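Local coordinates for beta-N-acetylhexosaminidase (PDB 1JAK), which catalyses the removal of terminal N-acetylhexosamine units from beta-linked glycans, probably by the substrate-assisted mechanism of family 20 glycoside hydrolases, at residues I28-S33 with V469-W474; R89-P94 with T110-K115; G96-R101 with D153-A158. All coordinates share one frame; numbering follows the deposited sequence.

Interaction 1 (I28-S33 with V469-W474); sequences IPAPAS and VAELGW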
loop_
_atom_site.group_PDB
_atom_site.type_symbol
_atom_site.label_atom_id
_atom_site.label_comp_id
_atom_site.label_asym_id
_atom_site.label_seq_id
_atom_site.Cartn_x
_atom_site.Cartn_y
_atom_site.Cartn_z
ATOM N N ILE A 28 -5.339 -10.428 11.158
ATOM C CA ILE A 28 -4.083 -9.847 10.699
ATOM C C ILE A 28 -4.386 -8.430 10.232
ATOM O O ILE A 28 -5.301 -8.226 9.437
ATOM C CB ILE A 28 -3.489 -10.631 9.504
ATOM C CG1 ILE A 28 -3.190 -12.076 9.911
ATOM C CG2 ILE A 28 -2.209 -9.949 9.020
ATOM C CD1 ILE A 28 -2.780 -12.970 8.747
ATOM N N PRO A 29 -3.633 -7.432 10.723
ATOM C CA PRO A 29 -2.523 -7.513 11.684
ATOM C C PRO A 29 -2.966 -7.961 13.076
ATOM O O PRO A 29 -4.118 -7.777 13.464
ATOM C CB PRO A 29 -1.991 -6.079 11.725
ATOM C CG PRO A 29 -2.344 -5.533 10.378
ATOM C CD PRO A 29 -3.735 -6.073 10.164
ATOM N N ALA A 30 -2.043 -8.544 13.832
ATOM C CA ALA A 30 -2.351 -8.963 15.193
ATOM C C ALA A 30 -2.741 -7.696 15.960
ATOM O O ALA A 30 -2.037 -6.689 15.899
ATOM C CB ALA A 30 -1.122 -9.602 15.830
ATOM N N PRO A 31 -3.878 -7.716 16.675
ATOM C CA PRO A 31 -4.265 -6.512 17.419
ATOM C C PRO A 31 -3.358 -6.304 18.632
ATOM O O PRO A 31 -2.806 -7.263 19.175
ATOM C CB PRO A 31 -5.712 -6.803 17.829
ATOM C CG PRO A 31 -6.185 -7.772 16.791
ATOM C CD PRO A 31 -4.989 -8.680 16.628
ATOM N N ALA A 32 -3.216 -5.052 19.054
ATOM C CA ALA A 32 -2.369 -4.712 20.193
ATOM C C ALA A 32 -2.826 -5.405 21.474
ATOM O O ALA A 32 -2.005 -5.812 22.299
ATOM C CB ALA A 32 -2.353 -3.202 20.392
ATOM N N SER A 33 -4.138 -5.539 21.636
ATOM C CA SER A 33 -4.696 -6.183 22.820
ATOM C C SER A 33 -5.969 -6.949 22.490
ATOM O O SER A 33 -6.886 -6.404 21.882
ATOM C CB SER A 33 -5.005 -5.136 23.890
ATOM O OG SER A 33 -5.647 -5.733 25.004
ATOM N N VAL A 469 3.356 -7.821 5.684
ATOM C CA VAL A 469 4.006 -6.516 5.731
ATOM C C VAL A 469 3.107 -5.526 6.472
ATOM O O VAL A 469 3.590 -4.627 7.164
ATOM C CB VAL A 469 4.313 -5.994 4.320
ATOM C CG1 VAL A 469 5.090 -4.681 4.405
ATOM C CG2 VAL A 469 5.117 -7.042 3.552
ATOM N N ALA A 470 1.797 -5.698 6.329
ATOM C CA ALA A 470 0.847 -4.832 7.015
ATOM C C ALA A 470 1.006 -5.037 8.520
ATOM O O ALA A 470 0.953 -4.079 9.295
ATOM C CB ALA A 470 -0.579 -5.165 6.585
ATOM N N GLU A 471 1.202 -6.285 8.932
ATOM C CA GLU A 471 1.377 -6.579 10.350
ATOM C C GLU A 471 2.646 -5.926 10.886
ATOM O O GLU A 471 2.650 -5.375 11.986
ATOM C CB GLU A 471 1.431 -8.088 10.606
ATOM C CG GLU A 471 1.739 -8.422 12.069
ATOM C CD GLU A 471 1.107 -9.719 12.535
ATOM O OE1 GLU A 471 -0.083 -9.940 12.226
ATOM O OE2 GLU A 471 1.790 -10.508 13.224
ATOM N N LEU A 472 3.727 -5.983 10.115
ATOM C CA LEU A 472 4.976 -5.371 10.554
ATOM C C LEU A 472 4.768 -3.879 10.782
ATOM O O LEU A 472 5.351 -3.292 11.692
ATOM C CB LEU A 472 6.080 -5.590 9.514
ATOM C CG LEU A 472 6.516 -7.041 9.300
ATOM C CD1 LEU A 472 7.621 -7.089 8.252
ATOM C CD2 LEU A 472 7.011 -7.633 10.610
ATOM N N GLY A 473 3.915 -3.265 9.968
ATOM C CA GLY A 473 3.673 -1.846 10.124
ATOM C C GLY A 473 2.711 -1.510 11.249
ATOM O O GLY A 473 2.832 -0.463 11.881
ATOM N N TRP A 474 1.770 -2.410 11.521
ATOM C CA TRP A 474 0.752 -2.160 12.537
ATOM C C TRP A 474 0.924 -2.753 13.940
ATOM O O TRP A 474 0.807 -2.039 14.944
ATOM C CB TRP A 474 -0.615 -2.600 11.978
ATOM C CG TRP A 474 -1.760 -2.423 12.942
ATOM C CD1 TRP A 474 -2.023 -3.174 14.058
ATOM C CD2 TRP A 474 -2.753 -1.392 12.911
ATOM N NE1 TRP A 474 -3.113 -2.666 14.725
ATOM C CE2 TRP A 474 -3.580 -1.573 14.044
ATOM C CE3 TRP A 474 -3.024 -0.328 12.038
ATOM C CZ2 TRP A 474 -4.659 -0.729 14.328
ATOM C CZ3 TRP A 474 -4.100 0.513 12.321
ATOM C CH2 TRP A 474 -4.903 0.306 13.458
#
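Glu471 and Trp474 meet Pro29 and Ala30 because both side chains leave the helix with CG anti to the backbone N (chi1 175° and 179°). The glutamate chain then bends at its second torsion and swings its carboxylate alongside the loop. There Ala30 N donates to Glu471 OE1 at 2.9 Å, from 63° above the carboxylate plane. The same oxygen forms a salt bridge with Arg488, while OE2 bonds to the hydroxyl of Tyr424, so three partners fix the rotation of this buried acid. Pro29, preceded by a cis peptide bond, lies over the turn of helix between them, its CB 3.7 Å from Glu471 CA. The same CB approaches the indole obliquely, 3.7 Å from Trp474 CD1. With an alanine here instead of Glu471, the Ala30 N-H would probably lose this acceptor and Arg488 a buried counter-charge. The contact is interdomain: it joins the loop before strand 33-36, in the domain 2 region, to the end of helix 465-474 of the catalytic domain, with helix 482-490 packed on Ile28, Ala30 and Glu471, and strand 145-153 reached through Pro31 and the indole N-H of Trp474, which bonds to Asp153.

Interaction 2 (R89-P94 with T110-K115); sequences RLAGGP and TITARK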
loop_
_atom_site.group_PDB
_atom_site.type_symbol
_atom_site.label_atom_id
_atom_site.label_comp_id
_atom_site.label_asym_id
_atom_site.label_seq_id
_atom_site.Cartn_x
_atom_site.Cartn_y
_atom_site.Cartn_z
ATOM N N ARG A 89 -19.137 4.318 16.907
ATOM C CA ARG A 89 -19.183 5.577 17.634
ATOM C C ARG A 89 -17.857 6.296 17.778
ATOM O O ARG A 89 -16.821 5.681 18.026
ATOM C CB ARG A 89 -19.797 5.351 19.018
ATOM C CG ARG A 89 -19.139 4.252 19.832
ATOM C CD ARG A 89 -19.982 3.907 21.056
ATOM N NE ARG A 89 -20.053 5.009 22.012
ATOM C CZ ARG A 89 -19.063 5.354 22.829
ATOM N NH1 ARG A 89 -17.920 4.682 22.809
ATOM N NH2 ARG A 89 -19.215 6.371 23.667
ATOM N N LEU A 90 -17.912 7.613 17.613
ATOM C CA LEU A 90 -16.736 8.461 17.744
ATOM C C LEU A 90 -16.770 9.055 19.142
ATOM O O LEU A 90 -17.753 9.688 19.533
ATOM C CB LEU A 90 -16.767 9.577 16.699
ATOM C CG LEU A 90 -16.692 9.118 15.244
ATOM C CD1 LEU A 90 -16.930 10.297 14.316
ATOM C CD2 LEU A 90 -15.332 8.484 14.981
ATOM N N ALA A 91 -15.702 8.839 19.897
ATOM C CA ALA A 91 -15.620 9.353 21.254
ATOM C C ALA A 91 -14.170 9.458 21.694
ATOM O O ALA A 91 -13.267 8.966 21.017
ATOM C CB ALA A 91 -16.384 8.439 22.199
ATOM N N GLY A 92 -13.951 10.109 22.831
ATOM C CA GLY A 92 -12.604 10.246 23.344
ATOM C C GLY A 92 -12.100 8.880 23.755
ATOM O O GLY A 92 -12.891 7.974 24.018
ATOM N N GLY A 93 -10.783 8.724 23.808
ATOM C CA GLY A 93 -10.209 7.449 24.187
ATOM C C GLY A 93 -8.754 7.385 23.779
ATOM O O GLY A 93 -8.301 8.218 22.997
ATOM N N PRO A 94 -7.992 6.409 24.293
ATOM C CA PRO A 94 -6.572 6.254 23.968
ATOM C C PRO A 94 -6.379 5.455 22.681
ATOM O O PRO A 94 -5.701 4.426 22.678
ATOM C CB PRO A 94 -6.038 5.512 25.181
ATOM C CG PRO A 94 -7.157 4.560 25.462
ATOM C CD PRO A 94 -8.395 5.438 25.327
ATOM N N THR A 110 -19.763 -3.177 19.205
ATOM C CA THR A 110 -19.538 -1.744 19.227
ATOM C C THR A 110 -18.088 -1.434 18.899
ATOM O O THR A 110 -17.172 -1.971 19.523
ATOM C CB THR A 110 -19.859 -1.137 20.604
ATOM O OG1 THR A 110 -21.240 -1.362 20.914
ATOM C CG2 THR A 110 -19.584 0.362 20.602
ATOM N N ILE A 111 -17.894 -0.580 17.903
ATOM C CA ILE A 111 -16.558 -0.158 17.505
ATOM C C ILE A 111 -16.464 1.312 17.884
ATOM O O ILE A 111 -17.240 2.137 17.404
ATOM C CB ILE A 111 -16.339 -0.318 15.989
ATOM C CG1 ILE A 111 -16.389 -1.803 15.618
ATOM C CG2 ILE A 111 -14.991 0.287 15.588
ATOM C CD1 ILE A 111 -16.296 -2.072 14.126
ATOM N N THR A 112 -15.521 1.627 18.765
ATOM C CA THR A 112 -15.333 2.994 19.228
ATOM C C THR A 112 -13.968 3.522 18.803
ATOM O O THR A 112 -12.972 2.807 18.880
ATOM C CB THR A 112 -15.430 3.068 20.766
ATOM O OG1 THR A 112 -16.681 2.515 21.196
ATOM C CG2 THR A 112 -15.330 4.511 21.235
ATOM N N ALA A 113 -13.928 4.774 18.361
ATOM C CA ALA A 113 -12.676 5.392 17.930
ATOM C C ALA A 113 -12.766 6.909 18.029
ATOM O O ALA A 113 -13.851 7.462 18.217
ATOM C CB ALA A 113 -12.360 4.982 16.497
ATOM N N ARG A 114 -11.626 7.584 17.899
ATOM C CA ARG A 114 -11.608 9.038 17.961
ATOM C C ARG A 114 -11.918 9.613 16.584
ATOM O O ARG A 114 -12.538 10.669 16.469
ATOM C CB ARG A 114 -10.239 9.543 18.429
ATOM C CG ARG A 114 -9.831 9.069 19.814
ATOM C CD ARG A 114 -8.447 9.592 20.178
ATOM N NE ARG A 114 -8.432 11.044 20.337
ATOM C CZ ARG A 114 -8.947 11.687 21.381
ATOM N NH1 ARG A 114 -9.517 11.007 22.367
ATOM N NH2 ARG A 114 -8.899 13.011 21.439
ATOM N N LYS A 115 -11.485 8.912 15.539
ATOM C CA LYS A 115 -11.715 9.368 14.174
ATOM C C LYS A 115 -12.250 8.274 13.254
ATOM O O LYS A 115 -12.169 7.087 13.570
ATOM C CB LYS A 115 -10.424 9.952 13.592
ATOM C CG LYS A 115 -9.968 11.230 14.287
ATOM C CD LYS A 115 -8.916 11.962 13.474
ATOM C CE LYS A 115 -8.580 13.311 14.096
ATOM N NZ LYS A 115 -7.586 14.065 13.282
#
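Ala113 O is gripped twice by the neighbouring chain, at the end of strand 86-90: Ala91 N donates to it at 2.9 Å, and Leu90 CA adds a CA-H...O contact at 3.1 Å. Two more backbone bonds, Arg89 N to Ile111 O at 2.9 Å and Ala113 N to Arg89 O at 3.1 Å, complete the alternating pattern of a parallel pair between the ends of strands 86-90 and 108-113, with Arg89 beside Thr112 and Leu90 beside Ala113. Arg89 and Thr112 share one face of the sheet and run side by side in the same direction. The arginine CG sits between the backbone N and carbonyl carbon (chi1 53°), and a bend at the third torsion turns the guanidinium so that its edge meets the threonine, NH1 donating to Thr112 OG1 at 3.0 Å, only 4° out of the guanidinium plane. Farther back, the methyl CG2 of Thr110 packs on Arg89 CD at 3.6 Å. On the other face, Leu90 and Ala113 both touch Leu119 of helix 116-129, which covers this side of the domain 2 sheet. Past the strands the chains diverge, and Arg114 folds round to bond Gly93 O from NH1 at 3.1 Å, with a bent N-H...O angle of 138°. The backbone bonds thus lie within the sheet and an apolar face meets the helix, while the opposite face and the loop end add arginine N-H groups given to uncharged oxygens. Neither of these two bonds pairs a charge with a charge, and Arg114, which is exposed, is probably solvated in part.

Interaction 3 (G96-R101 with D153-A158); sequences GDEGYR and DTPRYA. With SO4 (sulfate ion), chain B.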
loop_
_atom_site.group_PDB
_atom_site.type_symbol
_atom_site.label_atom_id
_atom_site.label_comp_id
_atom_site.label_asym_id
_atom_site.label_seq_id
_atom_site.Cartn_x
_atom_site.Cartn_y
_atom_site.Cartn_z
ATOM N N GLY A 96 -5.765 7.208 19.494
ATOM C CA GLY A 96 -5.106 8.015 18.481
ATOM C C GLY A 96 -5.943 8.292 17.246
ATOM O O GLY A 96 -7.171 8.196 17.277
ATOM N N ASP A 97 -5.276 8.633 16.149
ATOM C CA ASP A 97 -5.971 8.940 14.908
ATOM C C ASP A 97 -6.405 7.704 14.132
ATOM O O ASP A 97 -7.288 7.789 13.282
ATOM C CB ASP A 97 -5.088 9.792 13.991
ATOM C CG ASP A 97 -4.706 11.119 14.610
ATOM O OD1 ASP A 97 -5.606 11.830 15.100
ATOM O OD2 ASP A 97 -3.503 11.453 14.595
ATOM N N GLU A 98 -5.803 6.557 14.431
ATOM C CA GLU A 98 -6.122 5.340 13.690
ATOM C C GLU A 98 -6.580 4.130 14.486
ATOM O O GLU A 98 -6.957 3.115 13.895
ATOM C CB GLU A 98 -4.909 4.922 12.860
ATOM C CG GLU A 98 -4.503 5.923 11.806
ATOM C CD GLU A 98 -3.410 5.380 10.918
ATOM O OE1 GLU A 98 -2.243 5.323 11.370
ATOM O OE2 GLU A 98 -3.727 4.997 9.773
ATOM N N GLY A 99 -6.537 4.227 15.811
ATOM C CA GLY A 99 -6.927 3.107 16.646
ATOM C C GLY A 99 -8.414 3.000 16.918
ATOM O O GLY A 99 -9.199 3.849 16.500
ATOM N N TYR A 100 -8.795 1.946 17.631
ATOM C CA TYR A 100 -10.195 1.700 17.959
ATOM C C TYR A 100 -10.313 0.632 19.039
ATOM O O TYR A 100 -9.342 -0.040 19.391
ATOM C CB TYR A 100 -10.944 1.177 16.727
ATOM C CG TYR A 100 -10.416 -0.173 16.283
ATOM C CD1 TYR A 100 -9.265 -0.264 15.498
ATOM C CD2 TYR A 100 -10.991 -1.361 16.744
ATOM C CE1 TYR A 100 -8.697 -1.493 15.193
ATOM C CE2 TYR A 100 -10.428 -2.600 16.443
ATOM C CZ TYR A 100 -9.277 -2.656 15.670
ATOM O OH TYR A 100 -8.691 -3.867 15.401
ATOM N N ARG A 101 -11.526 0.483 19.555
ATOM C CA ARG A 101 -11.825 -0.557 20.523
ATOM C C ARG A 101 -13.009 -1.283 19.901
ATOM O O ARG A 101 -13.879 -0.647 19.300
ATOM C CB ARG A 101 -12.240 0.007 21.889
ATOM C CG ARG A 101 -12.566 -1.109 22.882
ATOM C CD ARG A 101 -12.826 -0.625 24.308
ATOM N NE ARG A 101 -14.145 -0.021 24.478
ATOM C CZ ARG A 101 -14.385 1.287 24.444
ATOM N NH1 ARG A 101 -13.393 2.144 24.244
ATOM N NH2 ARG A 101 -15.620 1.738 24.623
ATOM N N ASP A 153 -6.990 -1.700 19.884
ATOM C CA ASP A 153 -5.962 -1.725 18.852
ATOM C C ASP A 153 -5.465 -0.357 18.372
ATOM O O ASP A 153 -6.258 0.528 18.067
ATOM C CB ASP A 153 -6.573 -2.504 17.681
ATOM C CG ASP A 153 -5.551 -3.177 16.798
ATOM O OD1 ASP A 153 -4.353 -3.204 17.141
ATOM O OD2 ASP A 153 -5.978 -3.699 15.744
ATOM N N THR A 154 -4.143 -0.198 18.304
ATOM C CA THR A 154 -3.523 1.033 17.818
ATOM C C THR A 154 -2.303 0.614 16.993
ATOM O O THR A 154 -1.727 -0.443 17.236
ATOM C CB THR A 154 -3.051 1.944 18.971
ATOM O OG1 THR A 154 -2.199 1.197 19.847
ATOM C CG2 THR A 154 -4.250 2.493 19.748
ATOM N N PRO A 155 -1.897 1.437 16.012
ATOM C CA PRO A 155 -0.743 1.126 15.156
ATOM C C PRO A 155 0.641 1.462 15.713
ATOM O O PRO A 155 0.821 2.449 16.423
ATOM C CB PRO A 155 -1.044 1.918 13.893
ATOM C CG PRO A 155 -1.649 3.165 14.456
ATOM C CD PRO A 155 -2.611 2.623 15.505
ATOM N N ARG A 156 1.617 0.635 15.356
ATOM C CA ARG A 156 3.001 0.823 15.781
ATOM C C ARG A 156 3.666 1.927 14.961
ATOM O O ARG A 156 4.359 2.791 15.508
ATOM C CB ARG A 156 3.775 -0.484 15.606
ATOM C CG ARG A 156 5.247 -0.402 15.989
ATOM C CD ARG A 156 5.954 -1.716 15.716
ATOM N NE ARG A 156 7.335 -1.690 16.193
ATOM C CZ ARG A 156 8.210 -2.675 16.015
ATOM N NH1 ARG A 156 7.861 -3.776 15.363
ATOM N NH2 ARG A 156 9.438 -2.564 16.510
ATOM N N TYR A 157 3.447 1.890 13.645
ATOM C CA TYR A 157 4.016 2.866 12.716
ATOM C C TYR A 157 2.932 3.615 11.953
ATOM O O TYR A 157 1.872 3.059 11.671
ATOM C CB TYR A 157 4.924 2.162 11.703
ATOM C CG TYR A 157 6.171 1.565 12.302
ATOM C CD1 TYR A 157 7.203 2.382 12.762
ATOM C CD2 TYR A 157 6.324 0.182 12.407
ATOM C CE1 TYR A 157 8.359 1.836 13.312
ATOM C CE2 TYR A 157 7.478 -0.374 12.957
ATOM C CZ TYR A 157 8.489 0.461 13.406
ATOM O OH TYR A 157 9.633 -0.081 13.946
ATOM N N ALA A 158 3.216 4.868 11.604
ATOM C CA ALA A 158 2.269 5.702 10.871
ATOM C C ALA A 158 2.387 5.539 9.358
ATOM O O ALA A 158 1.476 5.916 8.621
ATOM C CB ALA A 158 2.454 7.166 11.251
HETATM S S SO4 B . 9.311 1.001 18.172
HETATM O O1 SO4 B . 10.284 1.950 17.595
HETATM O O2 SO4 B . 9.959 -0.311 18.371
HETATM O O3 SO4 B . 8.836 1.518 19.469
HETATM O O4 SO4 B . 8.161 0.855 17.255
#
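Tyr100 and Asp153 form a hydrogen-bonded antiparallel pair, their two reciprocal N-H...O bonds both 2.9 Å long (Tyr100 N to Asp153 O, Asp153 N to Tyr100 O). This bridge joins strands 100-105 and 145-153 in the mixed sheet of domain 2, just before the chain passes into barrel strand 159-165. Beside it Gly99 CA comes within 3.0 Å of Asp153 O; a CB would collide with that oxygen and with Thr154 CG2, which is consistent with a glycine here. Tyr100 CG lies between the backbone N and the carbonyl carbon (chi1 64°), which sets the ring alongside the aspartate on the same face, ring and carboxylate planes 75° apart. Asp153 CB approaches the ring obliquely, 3.4 Å from Tyr100 CZ. The phenol OH makes a weak bond of 2.7 Å to Asp153 OD2, and Thr125 OG1 also bonds this hydroxyl; OD1 is already engaged by Trp474 and Ala32. Glu98, salt-bridged to Arg160, leans its CB on Pro155 CG at 4.0 Å. At the far end Arg156, which also pairs with Asp427, binds a sulfate, probably from the crystallisation liquor, at its guanidinium edge: NE meets sulfate O4 at 2.9 Å and NH2 meets O2 at 3.0 Å.

How the interactions relate
From the N terminus, the loop 28-33 waits until residues 469-474 return near the end of the chain, so interaction 1 closes a long loop of 435 residues that encloses the other two contacts. Within it, 89-94 pairs with 110-115 in interaction 2, closing a short loop of 15 intervening residues, and 96-101 with 153-158 in interaction 3, closing one of 51; these two cross along the chain. They are continuous in space: Thr112 O bonds Arg101 N in the domain 2 sheet. Interaction 3 in turn touches interaction 1 through the backbone bond between Trp474 and Arg156. Together they run from the domain 2 sheet to a helix of the catalytic barrel domain.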